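Local atomic coordinates of inositol 2-dehydrogenase (Sinorhizobium meliloti, PDB entry 4HKT), a protein that catalyses the NAD-dependent oxidation of myo-inositol to scyllo-inosose, also called 2-keto-myo-inositol, the first step of myo-inositol degradation. Residues K201-D205 against A206-D210; S155-P158 against V159-K163; A77-I80 against E81-R85; A100-V103 against R104-L107. All coordinates share one frame; numbering follows the deposited sequence.

Contact 1: residues K201-D205 against A206-D210; sequences KAIGD and AGDYD. With EDO (1,2-ethanediol), chain Y.
Ile203 turns CG2 anti to its backbone N and sets CG1 beside that nitrogen (chi1 -62°), a setting that sends CG2 to Asp208 and the CG1 arm to Asp210. The CG2 methyl lies 3.7 Å from Asp208 CB, while the extended CG1 arm carries CD1 to 3.7 Å from Asp210 CB, the side chains of Ile203 and Asp210 crossing at about a right angle. Asp210 has CG lodged between its backbone N and carbonyl carbon (chi1 65°), and its carboxylate accepts hydrogen bonds from the backbone N atoms of Leu198, Ile199 and Asp200, which tie the loop ahead of the helix to the residue behind it. Helix 201-205 ends in a Schellman motif. Gly207, with positive phi (88°), donates from N to Gly204 O at 2.9 Å, and Asp208 N reaches back to Ile203 O at 3.1 Å; a CB on Gly207 would press against the carbonyl O of Ala206. Gly204 CA adds a C-H...O contact of 3.5 Å to Asp208 O. On the outer side of the helix Lys201 NZ forms a salt bridge of 3.2 Å with Asp205 OD1, meeting the lone pair on the side of OD2. Asp208 OD1 accepts from Ile168 N, and Ile162 of helix 159-163 packs on Ile203, Ala206 and Asp208. An ethanediol, probably from the crystallisation liquor, donates from O2 to Ala206 O at 2.7 Å.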
ATOM      1  N   LYS B 201     -21.702  27.684   5.616  1.00 23.81           N
ATOM      2  CA  LYS B 201     -22.131  28.970   5.072  1.00 25.40           C
ATOM      3  C   LYS B 201     -21.633  30.098   5.925  1.00 22.60           C
ATOM      4  O   LYS B 201     -21.428  31.196   5.445  1.00 21.55           O
ATOM      5  CB  LYS B 201     -23.671  29.020   4.979  1.00 31.35           C
ATOM      6  CG  LYS B 201     -24.270  30.378   4.561  1.00 36.00           C
ATOM      7  CD  LYS B 201     -25.781  30.404   4.811  1.00 45.82           C
ATOM      8  CE  LYS B 201     -26.306  31.786   5.202  1.00 51.00           C
ATOM      9  NZ  LYS B 201     -26.289  32.739   4.056  1.00 48.03           N
ATOM     10  N   ALA B 202     -21.405  29.838   7.203  1.00 21.28           N
ATOM     11  CA  ALA B 202     -20.846  30.877   8.078  1.00 22.93           C
ATOM     12  C   ALA B 202     -19.463  31.358   7.643  1.00 21.26           C
ATOM     13  O   ALA B 202     -19.086  32.477   7.927  1.00 20.09           O
ATOM     14  CB  ALA B 202     -20.797  30.394   9.538  1.00 23.41           C
ATOM     15  N   ILE B 203     -18.702  30.505   6.956  1.00 20.70           N
ATOM     16  CA  ILE B 203     -17.410  30.922   6.397  1.00 19.77           C
ATOM     17  C   ILE B 203     -17.629  31.940   5.287  1.00 19.83           C
ATOM     18  O   ILE B 203     -16.976  33.007   5.254  1.00 17.78           O
ATOM     19  CB  ILE B 203     -16.598  29.701   5.886  1.00 20.42           C
ATOM     20  CG1 ILE B 203     -16.309  28.780   7.077  1.00 21.02           C
ATOM     21  CG2 ILE B 203     -15.287  30.143   5.243  1.00 20.43           C
ATOM     22  CD1 ILE B 203     -15.725  27.421   6.710  1.00 22.24           C
ATOM     23  N   GLY B 204     -18.545  31.614   4.381  1.00 20.42           N
ATOM     24  CA  GLY B 204     -18.953  32.554   3.338  1.00 21.74           C
ATOM     25  C   GLY B 204     -19.492  33.860   3.863  1.00 22.18           C
ATOM     26  O   GLY B 204     -19.151  34.937   3.364  1.00 24.15           O
ATOM     27  N   ASP B 205     -20.336  33.793   4.881  1.00 23.94           N
ATOM     28  CA  ASP B 205     -20.880  35.017   5.489  1.00 24.71           C
ATOM     29  C   ASP B 205     -19.751  35.879   6.057  1.00 25.16           C
ATOM     30  O   ASP B 205     -19.825  37.109   6.043  1.00 24.34           O
ATOM     31  CB  ASP B 205     -21.892  34.681   6.606  1.00 25.06           C
ATOM     32  CG  ASP B 205     -23.161  34.011   6.075  1.00 28.85           C
ATOM     33  OD1 ASP B 205     -23.488  34.149   4.854  1.00 29.67           O
ATOM     34  OD2 ASP B 205     -23.839  33.332   6.879  1.00 27.36           O
ATOM     35  N   ALA B 206     -18.694  35.237   6.546  1.00 24.23           N
ATOM     36  CA  ALA B 206     -17.525  35.978   7.036  1.00 24.00           C
ATOM     37  C   ALA B 206     -16.636  36.542   5.908  1.00 24.02           C
ATOM     38  O   ALA B 206     -15.637  37.174   6.173  1.00 25.92           O
ATOM     39  CB  ALA B 206     -16.690  35.092   7.964  1.00 23.34           C
ATOM     40  N   GLY B 207     -16.989  36.308   4.654  1.00 23.80           N
ATOM     41  CA  GLY B 207     -16.163  36.813   3.549  1.00 23.56           C
ATOM     42  C   GLY B 207     -15.020  35.901   3.088  1.00 21.09           C
ATOM     43  O   GLY B 207     -14.121  36.361   2.377  1.00 21.52           O
ATOM     44  N   ASP B 208     -15.083  34.612   3.428  1.00 19.25           N
ATOM     45  CA  ASP B 208     -14.005  33.683   3.122  1.00 19.01           C
ATOM     46  C   ASP B 208     -14.564  32.519   2.271  1.00 18.06           C
ATOM     47  O   ASP B 208     -15.743  32.423   2.038  1.00 19.53           O
ATOM     48  CB  ASP B 208     -13.357  33.163   4.411  1.00 18.55           C
ATOM     49  CG  ASP B 208     -11.946  32.646   4.210  1.00 20.44           C
ATOM     50  OD1 ASP B 208     -11.338  32.832   3.096  1.00 20.05           O
ATOM     51  OD2 ASP B 208     -11.425  32.036   5.183  1.00 20.94           O
ATOM     52  N   TYR B 209     -13.665  31.654   1.817  1.00 17.73           N
ATOM     53  CA  TYR B 209     -14.006  30.493   1.086  1.00 17.06           C
ATOM     54  C   TYR B 209     -13.461  29.339   1.885  1.00 16.64           C
ATOM     55  O   TYR B 209     -12.501  29.510   2.668  1.00 17.40           O
ATOM     56  CB  TYR B 209     -13.331  30.544  -0.310  1.00 17.96           C
ATOM     57  CG  TYR B 209     -13.821  31.644  -1.246  1.00 19.87           C
ATOM     58  CD1 TYR B 209     -15.046  31.532  -1.903  1.00 21.49           C
ATOM     59  CD2 TYR B 209     -13.029  32.766  -1.518  1.00 22.28           C
ATOM     60  CE1 TYR B 209     -15.506  32.525  -2.765  1.00 21.77           C
ATOM     61  CE2 TYR B 209     -13.475  33.756  -2.387  1.00 22.03           C
ATOM     62  CZ  TYR B 209     -14.712  33.626  -3.001  1.00 23.80           C
ATOM     63  OH  TYR B 209     -15.116  34.606  -3.883  1.00 26.04           O
ATOM     64  N   ASP B 210     -13.968  28.139   1.618  1.00 16.05           N
ATOM     65  CA  ASP B 210     -13.490  26.940   2.318  1.00 16.32           C
ATOM     66  C   ASP B 210     -12.972  25.792   1.459  1.00 15.25           C
ATOM     67  O   ASP B 210     -12.477  24.792   1.995  1.00 16.40           O
ATOM     68  CB  ASP B 210     -14.559  26.441   3.300  1.00 17.68           C
ATOM     69  CG  ASP B 210     -15.831  25.955   2.602  1.00 20.31           C
ATOM     70  OD1 ASP B 210     -15.759  25.355   1.475  1.00 18.52           O
ATOM     71  OD2 ASP B 210     -16.926  26.177   3.207  1.00 19.33           O
TER
HETATM   72  C1  EDO Y 408     -11.065  36.497   5.316  1.00 41.91           C
HETATM   73  O1  EDO Y 408     -10.400  37.625   4.730  1.00 44.12           O
HETATM   74  C2  EDO Y 408     -12.118  37.024   6.267  1.00 45.71           C
HETATM   75  O2  EDO Y 408     -13.109  37.747   5.542  1.00 45.33           O

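Contact 2: residues S155-P158 against V159-K163; sequences SAPP and VDYIK
Pro158 O receives the backbone N of Ile162 at 3.0 Å in a nearly straight bond (172° at the hydrogen). It is the opening i to i+4 bond of helix 159-163, and Pro158 occupies the N-cap position in front of that helix. The two prolines lead the chain in from strand 144-152 of the C-terminal domain, and their rings rest against the first turn. Pro157 CB approaches the Tyr161 ring obliquely, 3.7 Å from CD2, because the ring leaves with CG anti to the backbone N (chi1 -180°) and swings back beside the proline. The far end of the tyrosine is fixed separately, its OH hydrogen-bonded to Asp171 OD1. Pro157 CG also meets Ile162 CG1 at 4.0 Å, the two side chains crossing at about a right angle, and Ile162 CD1 comes to 3.4 Å from Pro157 O. Ile162 is buried against helix 201-205. Cutting this side chain back to an alanine would probably open a gap beneath the Pro157 ring and leave Ile203 without a neighbour from this helix. Asp160 turns its carboxylate back over the start of the helix, where OD1 accepts a weak bond from Tyr161 N and lies 3.4 Å from Pro158 CG.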
ATOM      1  N   SER B 155     -10.713  20.247  10.185  1.00 21.94           N
ATOM      2  CA  SER B 155     -11.948  21.005  10.286  1.00 21.30           C
ATOM      3  C   SER B 155     -11.567  22.448  10.217  1.00 19.97           C
ATOM      4  O   SER B 155     -10.384  22.774  10.309  1.00 18.52           O
ATOM      5  CB  SER B 155     -12.627  20.704  11.642  1.00 23.39           C
ATOM      6  OG  SER B 155     -11.718  21.053  12.655  1.00 21.11           O
ATOM      7  N   ALA B 156     -12.555  23.318  10.028  1.00 20.78           N
ATOM      8  CA  ALA B 156     -12.304  24.741   9.775  1.00 23.01           C
ATOM      9  C   ALA B 156     -12.105  25.502  11.077  1.00 25.65           C
ATOM     10  O   ALA B 156     -12.675  25.137  12.078  1.00 23.38           O
ATOM     11  CB  ALA B 156     -13.486  25.359   9.053  1.00 23.92           C
ATOM     12  N   PRO B 157     -11.346  26.599  11.036  1.00 24.71           N
ATOM     13  CA  PRO B 157     -11.253  27.415  12.215  1.00 23.49           C
ATOM     14  C   PRO B 157     -12.556  28.195  12.430  1.00 23.31           C
ATOM     15  O   PRO B 157     -13.401  28.242  11.543  1.00 21.23           O
ATOM     16  CB  PRO B 157     -10.078  28.335  11.917  1.00 24.76           C
ATOM     17  CG  PRO B 157     -10.049  28.452  10.429  1.00 25.14           C
ATOM     18  CD  PRO B 157     -10.660  27.200   9.871  1.00 24.92           C
ATOM     19  N   PRO B 158     -12.729  28.756  13.641  1.00 24.15           N
ATOM     20  CA  PRO B 158     -13.949  29.498  13.962  1.00 23.17           C
ATOM     21  C   PRO B 158     -13.995  30.841  13.256  1.00 21.80           C
ATOM     22  O   PRO B 158     -12.960  31.381  12.835  1.00 19.52           O
ATOM     23  CB  PRO B 158     -13.871  29.646  15.493  1.00 24.76           C
ATOM     24  CG  PRO B 158     -12.408  29.541  15.841  1.00 24.40           C
ATOM     25  CD  PRO B 158     -11.809  28.637  14.797  1.00 24.64           C
ATOM     26  N   VAL B 159     -15.185  31.416  13.165  1.00 21.46           N
ATOM     27  CA  VAL B 159     -15.359  32.690  12.473  1.00 19.99           C
ATOM     28  C   VAL B 159     -14.481  33.839  12.974  1.00 20.85           C
ATOM     29  O   VAL B 159     -13.971  34.628  12.164  1.00 18.14           O
ATOM     30  CB  VAL B 159     -16.862  33.073  12.443  1.00 21.99           C
ATOM     31  CG1 VAL B 159     -17.047  34.537  12.077  1.00 22.65           C
ATOM     32  CG2 VAL B 159     -17.597  32.146  11.467  1.00 23.21           C
ATOM     33  N   ASP B 160     -14.302  33.976  14.300  1.00 22.66           N
ATOM     34  CA  ASP B 160     -13.482  35.088  14.833  1.00 24.72           C
ATOM     35  C   ASP B 160     -12.015  34.983  14.303  1.00 23.39           C
ATOM     36  O   ASP B 160     -11.384  35.986  13.933  1.00 23.87           O
ATOM     37  CB  ASP B 160     -13.524  35.147  16.376  1.00 29.69           C
ATOM     38  CG  ASP B 160     -13.098  33.836  17.042  1.00 34.93           C
ATOM     39  OD1 ASP B 160     -12.795  32.863  16.326  1.00 36.90           O
ATOM     40  OD2 ASP B 160     -13.100  33.751  18.293  1.00 41.55           O
ATOM     41  N   TYR B 161     -11.513  33.763  14.208  1.00 21.62           N
ATOM     42  CA  TYR B 161     -10.198  33.530  13.620  1.00 20.89           C
ATOM     43  C   TYR B 161     -10.222  33.845  12.109  1.00 20.82           C
ATOM     44  O   TYR B 161      -9.353  34.537  11.594  1.00 21.20           O
ATOM     45  CB  TYR B 161      -9.759  32.079  13.840  1.00 22.73           C
ATOM     46  CG  TYR B 161      -8.403  31.849  13.236  1.00 26.19           C
ATOM     47  CD1 TYR B 161      -7.233  31.973  14.013  1.00 27.84           C
ATOM     48  CD2 TYR B 161      -8.269  31.586  11.869  1.00 25.31           C
ATOM     49  CE1 TYR B 161      -5.969  31.822  13.434  1.00 28.72           C
ATOM     50  CE2 TYR B 161      -7.028  31.401  11.294  1.00 26.66           C
ATOM     51  CZ  TYR B 161      -5.879  31.528  12.065  1.00 29.18           C
ATOM     52  OH  TYR B 161      -4.661  31.367  11.467  1.00 27.86           O
ATOM     53  N   ILE B 162     -11.215  33.313  11.406  1.00 20.95           N
ATOM     54  CA  ILE B 162     -11.358  33.612   9.961  1.00 22.01           C
ATOM     55  C   ILE B 162     -11.255  35.093   9.643  1.00 23.32           C
ATOM     56  O   ILE B 162     -10.460  35.496   8.779  1.00 22.35           O
ATOM     57  CB  ILE B 162     -12.627  32.994   9.414  1.00 20.18           C
ATOM     58  CG1 ILE B 162     -12.392  31.473   9.337  1.00 20.12           C
ATOM     59  CG2 ILE B 162     -12.966  33.589   8.040  1.00 20.76           C
ATOM     60  CD1 ILE B 162     -13.630  30.668   9.173  1.00 21.03           C
ATOM     61  N   LYS B 163     -12.034  35.913  10.349  1.00 24.72           N
ATOM     62  CA  LYS B 163     -12.044  37.365  10.123  1.00 24.36           C
ATOM     63  C   LYS B 163     -10.709  38.041  10.278  1.00 23.52           C
ATOM     64  O   LYS B 163     -10.500  39.062   9.683  1.00 21.48           O
ATOM     65  CB  LYS B 163     -13.082  38.065  11.011  1.00 27.75           C
ATOM     66  CG  LYS B 163     -14.485  37.873  10.468  1.00 32.75           C
ATOM     67  CD  LYS B 163     -15.564  38.343  11.420  1.00 41.12           C
ATOM     68  CE  LYS B 163     -16.916  38.267  10.716  1.00 48.72           C
ATOM     69  NZ  LYS B 163     -18.066  38.281  11.664  1.00 54.44           N
TER

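Contact 3: residues A77-I80 against E81-R85; sequences ADLI and ERFAR. With EDO (1,2-ethanediol), chain T; EDO (1,2-ethanediol), chain U.
Glu81 runs from one turn of helix 76-85 back over the preceding one. Its CB lies 3.6 Å from Ala77 O, the same oxygen that accepts the Glu81 backbone N; CG, set beside the backbone N (chi1 -71°), comes closer to that carbonyl oxygen, at 3.4 Å, and Glu81 CD is still 3.9 Å from it. Beyond CG the chain is extended and delivers the carboxylate next to Asp78, where Glu81 OE1 and Asp78 OD1 stand 4.1 Å apart with their planes turned 28° from each other. OE1 also accepts a 2.8 Å hydrogen bond from O2 of an ethanediol, probably a crystallisation additive, while OE2 packs at Cys106 CA of helix 100-112. On another flank of the helix Leu79 lies side by side with Arg82 and Phe83, all three pointing the same way. Its CD2 touches Phe83 CE2 at 4.0 Å and approaches Arg82 NH1 obliquely, while Leu79 O sits at the edge of the phenyl ring, in its plane, 3.2 Å from Phe83 CD2. Bent at chi3 (72°), Arg82 turns its guanidinium to salt bridges with Glu59 and Asp56 at helix 55-60. The helix is the crossover of a beta-alpha-beta unit between strands 66-69 and 89-93 of the Rossmann fold, and Leu79, Ile80 and Phe83 pack against strand 66-69. Asp78 and Glu81 would be expected to repel each other, but both form salt bridges to Arg102 NH2 of helix 100-112, so their shared negative charge probably serves as a joint seat for that arginine and is offset by it.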
ATOM      1  N   ALA B  77       5.056  41.611  12.275  1.00 16.28           N
ATOM      2  CA  ALA B  77       6.040  42.441  11.584  1.00 17.39           C
ATOM      3  C   ALA B  77       6.766  43.391  12.559  1.00 19.23           C
ATOM      4  O   ALA B  77       7.990  43.616  12.468  1.00 17.39           O
ATOM      5  CB  ALA B  77       5.419  43.198  10.429  1.00 18.02           C
ATOM      6  N   ASP B  78       6.000  43.924  13.496  1.00 20.24           N
ATOM      7  CA  ASP B  78       6.543  44.849  14.484  1.00 21.27           C
ATOM      8  C   ASP B  78       7.526  44.111  15.394  1.00 19.87           C
ATOM      9  O   ASP B  78       8.576  44.627  15.733  1.00 19.63           O
ATOM     10  CB  ASP B  78       5.399  45.430  15.328  1.00 24.22           C
ATOM     11  CG  ASP B  78       4.612  46.500  14.602  1.00 25.94           C
ATOM     12  OD1 ASP B  78       5.041  46.958  13.532  1.00 29.12           O
ATOM     13  OD2 ASP B  78       3.534  46.891  15.101  1.00 32.73           O
ATOM     14  N   LEU B  79       7.177  42.905  15.787  1.00 19.38           N
ATOM     15  CA  LEU B  79       8.052  42.135  16.658  1.00 19.35           C
ATOM     16  C   LEU B  79       9.337  41.734  15.956  1.00 19.66           C
ATOM     17  O   LEU B  79      10.424  41.816  16.556  1.00 20.43           O
ATOM     18  CB  LEU B  79       7.336  40.933  17.229  1.00 19.94           C
ATOM     19  CG  LEU B  79       6.378  41.274  18.358  1.00 20.43           C
ATOM     20  CD1 LEU B  79       5.571  40.045  18.703  1.00 21.65           C
ATOM     21  CD2 LEU B  79       7.104  41.808  19.600  1.00 22.28           C
ATOM     22  N   ILE B  80       9.249  41.372  14.673  1.00 19.36           N
ATOM     23  CA  ILE B  80      10.451  41.088  13.887  1.00 19.10           C
ATOM     24  C   ILE B  80      11.347  42.327  13.857  1.00 19.72           C
ATOM     25  O   ILE B  80      12.547  42.240  14.116  1.00 19.90           O
ATOM     26  CB  ILE B  80      10.125  40.631  12.435  1.00 18.82           C
ATOM     27  CG1 ILE B  80       9.411  39.286  12.444  1.00 18.59           C
ATOM     28  CG2 ILE B  80      11.402  40.556  11.624  1.00 19.81           C
ATOM     29  CD1 ILE B  80       8.662  38.969  11.148  1.00 17.89           C
ATOM     30  N   GLU B  81      10.794  43.491  13.550  1.00 19.59           N
ATOM     31  CA  GLU B  81      11.617  44.711  13.489  1.00 20.41           C
ATOM     32  C   GLU B  81      12.284  45.038  14.846  1.00 20.93           C
ATOM     33  O   GLU B  81      13.468  45.397  14.897  1.00 21.12           O
ATOM     34  CB  GLU B  81      10.775  45.905  13.018  1.00 23.20           C
ATOM     35  CG  GLU B  81      10.385  45.834  11.565  1.00 25.16           C
ATOM     36  CD  GLU B  81       9.443  46.942  11.117  1.00 30.54           C
ATOM     37  OE1 GLU B  81       8.759  47.541  11.981  1.00 35.19           O
ATOM     38  OE2 GLU B  81       9.348  47.174   9.886  1.00 28.52           O
ATOM     39  N   ARG B  82      11.532  44.908  15.927  1.00 21.01           N
ATOM     40  CA  ARG B  82      12.049  45.168  17.265  1.00 21.55           C
ATOM     41  C   ARG B  82      13.204  44.199  17.635  1.00 24.06           C
ATOM     42  O   ARG B  82      14.263  44.620  18.146  1.00 20.89           O
ATOM     43  CB  ARG B  82      10.945  45.025  18.294  1.00 22.05           C
ATOM     44  CG  ARG B  82       9.971  46.189  18.403  1.00 24.64           C
ATOM     45  CD  ARG B  82       8.777  45.794  19.256  1.00 24.67           C
ATOM     46  NE  ARG B  82       9.172  45.698  20.644  1.00 26.58           N
ATOM     47  CZ  ARG B  82       8.373  45.417  21.668  1.00 26.07           C
ATOM     48  NH1 ARG B  82       7.088  45.171  21.496  1.00 24.21           N
ATOM     49  NH2 ARG B  82       8.894  45.372  22.897  1.00 28.12           N
ATOM     50  N   PHE B  83      13.023  42.912  17.360  1.00 21.25           N
ATOM     51  CA  PHE B  83      14.048  41.967  17.769  1.00 21.94           C
ATOM     52  C   PHE B  83      15.254  42.021  16.851  1.00 22.82           C
ATOM     53  O   PHE B  83      16.398  41.784  17.305  1.00 24.82           O
ATOM     54  CB  PHE B  83      13.456  40.570  18.015  1.00 21.68           C
ATOM     55  CG  PHE B  83      12.739  40.469  19.316  1.00 23.55           C
ATOM     56  CD1 PHE B  83      13.415  40.052  20.456  1.00 26.12           C
ATOM     57  CD2 PHE B  83      11.424  40.860  19.444  1.00 24.01           C
ATOM     58  CE1 PHE B  83      12.770  39.994  21.683  1.00 26.60           C
ATOM     59  CE2 PHE B  83      10.769  40.776  20.656  1.00 25.36           C
ATOM     60  CZ  PHE B  83      11.450  40.348  21.785  1.00 27.95           C
ATOM     61  N   ALA B  84      15.029  42.391  15.589  1.00 21.09           N
ATOM     62  CA  ALA B  84      16.092  42.643  14.654  1.00 22.28           C
ATOM     63  C   ALA B  84      16.975  43.780  15.174  1.00 26.72           C
ATOM     64  O   ALA B  84      18.223  43.656  15.244  1.00 22.95           O
ATOM     65  CB  ALA B  84      15.558  43.031  13.284  1.00 21.25           C
ATOM     66  N   ARG B  85      16.332  44.900  15.500  1.00 22.08           N
ATOM     67  CA  ARG B  85      17.070  46.032  16.066  1.00 23.63           C
ATOM     68  C   ARG B  85      17.738  45.723  17.396  1.00 24.53           C
ATOM     69  O   ARG B  85      18.796  46.278  17.691  1.00 26.99           O
ATOM     70  CB  ARG B  85      16.158  47.236  16.213  1.00 22.84           C
ATOM     71  CG  ARG B  85      15.910  47.889  14.887  1.00 22.22           C
ATOM     72  CD  ARG B  85      14.839  48.949  15.012  1.00 23.99           C
ATOM     73  NE  ARG B  85      14.759  49.706  13.797  1.00 21.64           N
ATOM     74  CZ  ARG B  85      13.664  49.866  13.074  1.00 22.60           C
ATOM     75  NH1 ARG B  85      12.507  49.360  13.461  1.00 22.41           N
ATOM     76  NH2 ARG B  85      13.753  50.549  11.955  1.00 22.01           N
TER
HETATM   77  C1  EDO T 403      12.543  48.607  16.855  1.00 37.40           C
HETATM   78  O1  EDO T 403      11.404  48.574  16.011  1.00 26.73           O
HETATM   79  C2  EDO T 403      12.140  48.707  18.300  1.00 35.93           C
HETATM   80  O2  EDO T 403      13.046  49.568  18.916  1.00 39.81           O
HETATM   81  C1  EDO U 404       7.996  48.434  16.380  1.00 34.81           C
HETATM   82  O1  EDO U 404       8.887  49.084  17.299  1.00 36.30           O
HETATM   83  C2  EDO U 404       8.722  48.009  15.116  1.00 34.90           C
HETATM   84  O2  EDO U 404       9.165  49.105  14.298  1.00 37.28           O

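Contact 4: residues A100-V103 against R104-L107; sequences AERV and RACL
Val103 and Leu107 lie side by side on the packed flank of helix 100-112, with Val103 CG1 4.0 Å from Leu107 CD1 and both side chains pointing the same way. Leu107 CG also sits 3.3 Å from Val103 O, which accepts the Leu107 backbone N. Val103 is buried, covered by Leu309 and Leu312 of helix 305-324, and Cys106 packs on Ile80 of helix 76-85. With an alanine in place of Leu107, the CG1 methyl of Val103 would probably lose its neighbour one turn on, opening a gap along this flank. The exposed side, by contrast, is held by a salt bridge in which Arg104 grips Glu101 OE1 side-on with two nitrogens. Glu101 bends at chi2 (80°) and brings OE1 to 2.7 Å from Arg104 NH2 and 2.9 Å from Arg104 NE. OE1 stays within 5° of the guanidinium plane, yet the carboxylate and guanidinium planes are 84° apart, so NE meets OE1 nearly end-on and NH2 comes from above the carboxylate. Ala100 O lies over the centre of one guanidinium face, 3.7 Å above it. Arg102 turns another way, toward Asp78 on helix 76-85, with NH1 3.8 Å from Cys106 CB. Such a helix, apolar where it meets helix 305-324 and charged on its exposed side, links strands 89-93 and 117-120 as a beta-alpha-beta crossover of the NAD-binding Rossmann fold.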
ATOM      1  N   ALA B 100       1.545  42.955   1.855  1.00 19.95           N
ATOM      2  CA  ALA B 100       2.859  42.710   1.259  1.00 20.12           C
ATOM      3  C   ALA B 100       3.788  43.933   1.382  1.00 20.64           C
ATOM      4  O   ALA B 100       5.015  43.801   1.538  1.00 16.38           O
ATOM      5  CB  ALA B 100       2.713  42.290  -0.207  1.00 20.17           C
ATOM      6  N   GLU B 101       3.198  45.124   1.313  1.00 20.55           N
ATOM      7  CA  GLU B 101       3.953  46.337   1.509  1.00 23.67           C
ATOM      8  C   GLU B 101       4.561  46.392   2.930  1.00 19.58           C
ATOM      9  O   GLU B 101       5.745  46.696   3.085  1.00 20.80           O
ATOM     10  CB  GLU B 101       3.076  47.577   1.273  1.00 29.03           C
ATOM     11  CG  GLU B 101       3.897  48.853   1.149  1.00 36.26           C
ATOM     12  CD  GLU B 101       4.536  49.058  -0.242  1.00 44.60           C
ATOM     13  OE1 GLU B 101       5.143  48.113  -0.837  1.00 48.92           O
ATOM     14  OE2 GLU B 101       4.428  50.202  -0.762  1.00 55.03           O
ATOM     15  N   ARG B 102       3.762  46.102   3.939  1.00 18.55           N
ATOM     16  CA  ARG B 102       4.299  45.947   5.333  1.00 18.88           C
ATOM     17  C   ARG B 102       5.429  44.923   5.432  1.00 17.94           C
ATOM     18  O   ARG B 102       6.417  45.131   6.178  1.00 20.03           O
ATOM     19  CB  ARG B 102       3.174  45.513   6.280  1.00 19.18           C
ATOM     20  CG  ARG B 102       3.500  45.461   7.763  1.00 20.05           C
ATOM     21  CD  ARG B 102       3.865  46.846   8.311  1.00 20.96           C
ATOM     22  NE  ARG B 102       4.476  46.786   9.637  1.00 21.00           N
ATOM     23  CZ  ARG B 102       5.786  46.702   9.881  1.00 23.64           C
ATOM     24  NH1 ARG B 102       6.689  46.615   8.889  1.00 23.77           N
ATOM     25  NH2 ARG B 102       6.209  46.739  11.135  1.00 23.16           N
ATOM     26  N   VAL B 103       5.280  43.797   4.730  1.00 17.02           N
ATOM     27  CA  VAL B 103       6.303  42.733   4.752  1.00 17.35           C
ATOM     28  C   VAL B 103       7.601  43.288   4.190  1.00 16.61           C
ATOM     29  O   VAL B 103       8.672  43.085   4.750  1.00 16.47           O
ATOM     30  CB  VAL B 103       5.892  41.487   3.950  1.00 16.94           C
ATOM     31  CG1 VAL B 103       7.065  40.523   3.864  1.00 18.11           C
ATOM     32  CG2 VAL B 103       4.637  40.846   4.529  1.00 17.93           C
ATOM     33  N   ARG B 104       7.509  43.970   3.066  1.00 17.53           N
ATOM     34  CA  ARG B 104       8.651  44.638   2.435  1.00 17.64           C
ATOM     35  C   ARG B 104       9.379  45.618   3.333  1.00 18.37           C
ATOM     36  O   ARG B 104      10.611  45.629   3.373  1.00 18.77           O
ATOM     37  CB  ARG B 104       8.219  45.331   1.120  1.00 20.86           C
ATOM     38  CG  ARG B 104       8.109  44.372  -0.074  1.00 22.57           C
ATOM     39  CD  ARG B 104       7.924  45.130  -1.390  1.00 26.88           C
ATOM     40  NE  ARG B 104       6.578  45.697  -1.426  1.00 30.43           N
ATOM     41  CZ  ARG B 104       5.498  45.088  -1.930  1.00 33.67           C
ATOM     42  NH1 ARG B 104       5.575  43.880  -2.521  1.00 32.97           N
ATOM     43  NH2 ARG B 104       4.330  45.723  -1.882  1.00 35.55           N
ATOM     44  N   ALA B 105       8.622  46.414   4.074  1.00 18.11           N
ATOM     45  CA  ALA B 105       9.193  47.349   5.026  1.00 19.47           C
ATOM     46  C   ALA B 105       9.939  46.605   6.128  1.00 18.26           C
ATOM     47  O   ALA B 105      11.013  47.005   6.530  1.00 19.18           O
ATOM     48  CB  ALA B 105       8.090  48.218   5.642  1.00 20.25           C
ATOM     49  N   CYS B 106       9.348  45.529   6.613  1.00 18.55           N
ATOM     50  CA  CYS B 106       9.944  44.694   7.632  1.00 18.77           C
ATOM     51  C   CYS B 106      11.293  44.059   7.182  1.00 19.49           C
ATOM     52  O   CYS B 106      12.302  44.173   7.860  1.00 17.62           O
ATOM     53  CB  CYS B 106       8.913  43.642   8.014  1.00 20.08           C
ATOM     54  SG  CYS B 106       9.439  42.422   9.195  1.00 20.42           S
ATOM     55  N   LEU B 107      11.288  43.438   6.007  1.00 19.50           N
ATOM     56  CA  LEU B 107      12.495  42.853   5.426  1.00 18.80           C
ATOM     57  C   LEU B 107      13.614  43.879   5.195  1.00 20.26           C
ATOM     58  O   LEU B 107      14.771  43.549   5.320  1.00 18.81           O
ATOM     59  CB  LEU B 107      12.153  42.133   4.115  1.00 19.14           C
ATOM     60  CG  LEU B 107      11.126  40.982   4.245  1.00 18.47           C
ATOM     61  CD1 LEU B 107      10.924  40.268   2.920  1.00 20.28           C
ATOM     62  CD2 LEU B 107      11.491  39.991   5.354  1.00 20.67           C
TER

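How the contacts relate
Along the chain the order is contact 3, contact 4, contact 2, contact 1. The first two belong to the Rossmann domain, on neighbouring helices 76-85 and 100-112 that serve successive beta-alpha-beta units of the parallel sheet and share strand 89-93; their centres are 12 Å apart. Contacts 2 and 1 lie in the C-terminal domain, their centres 9 Å apart, where helices 159-163 and 201-205 follow strands 144-152 and 188-196 of the mixed sheet and pack together. Between the pairs nothing touches: centres are 25 to 33 Å apart. Contacts 3 and 4 are joined by salt bridges as well as packing, contacts 1 and 2 by packing, each pair within its own domain.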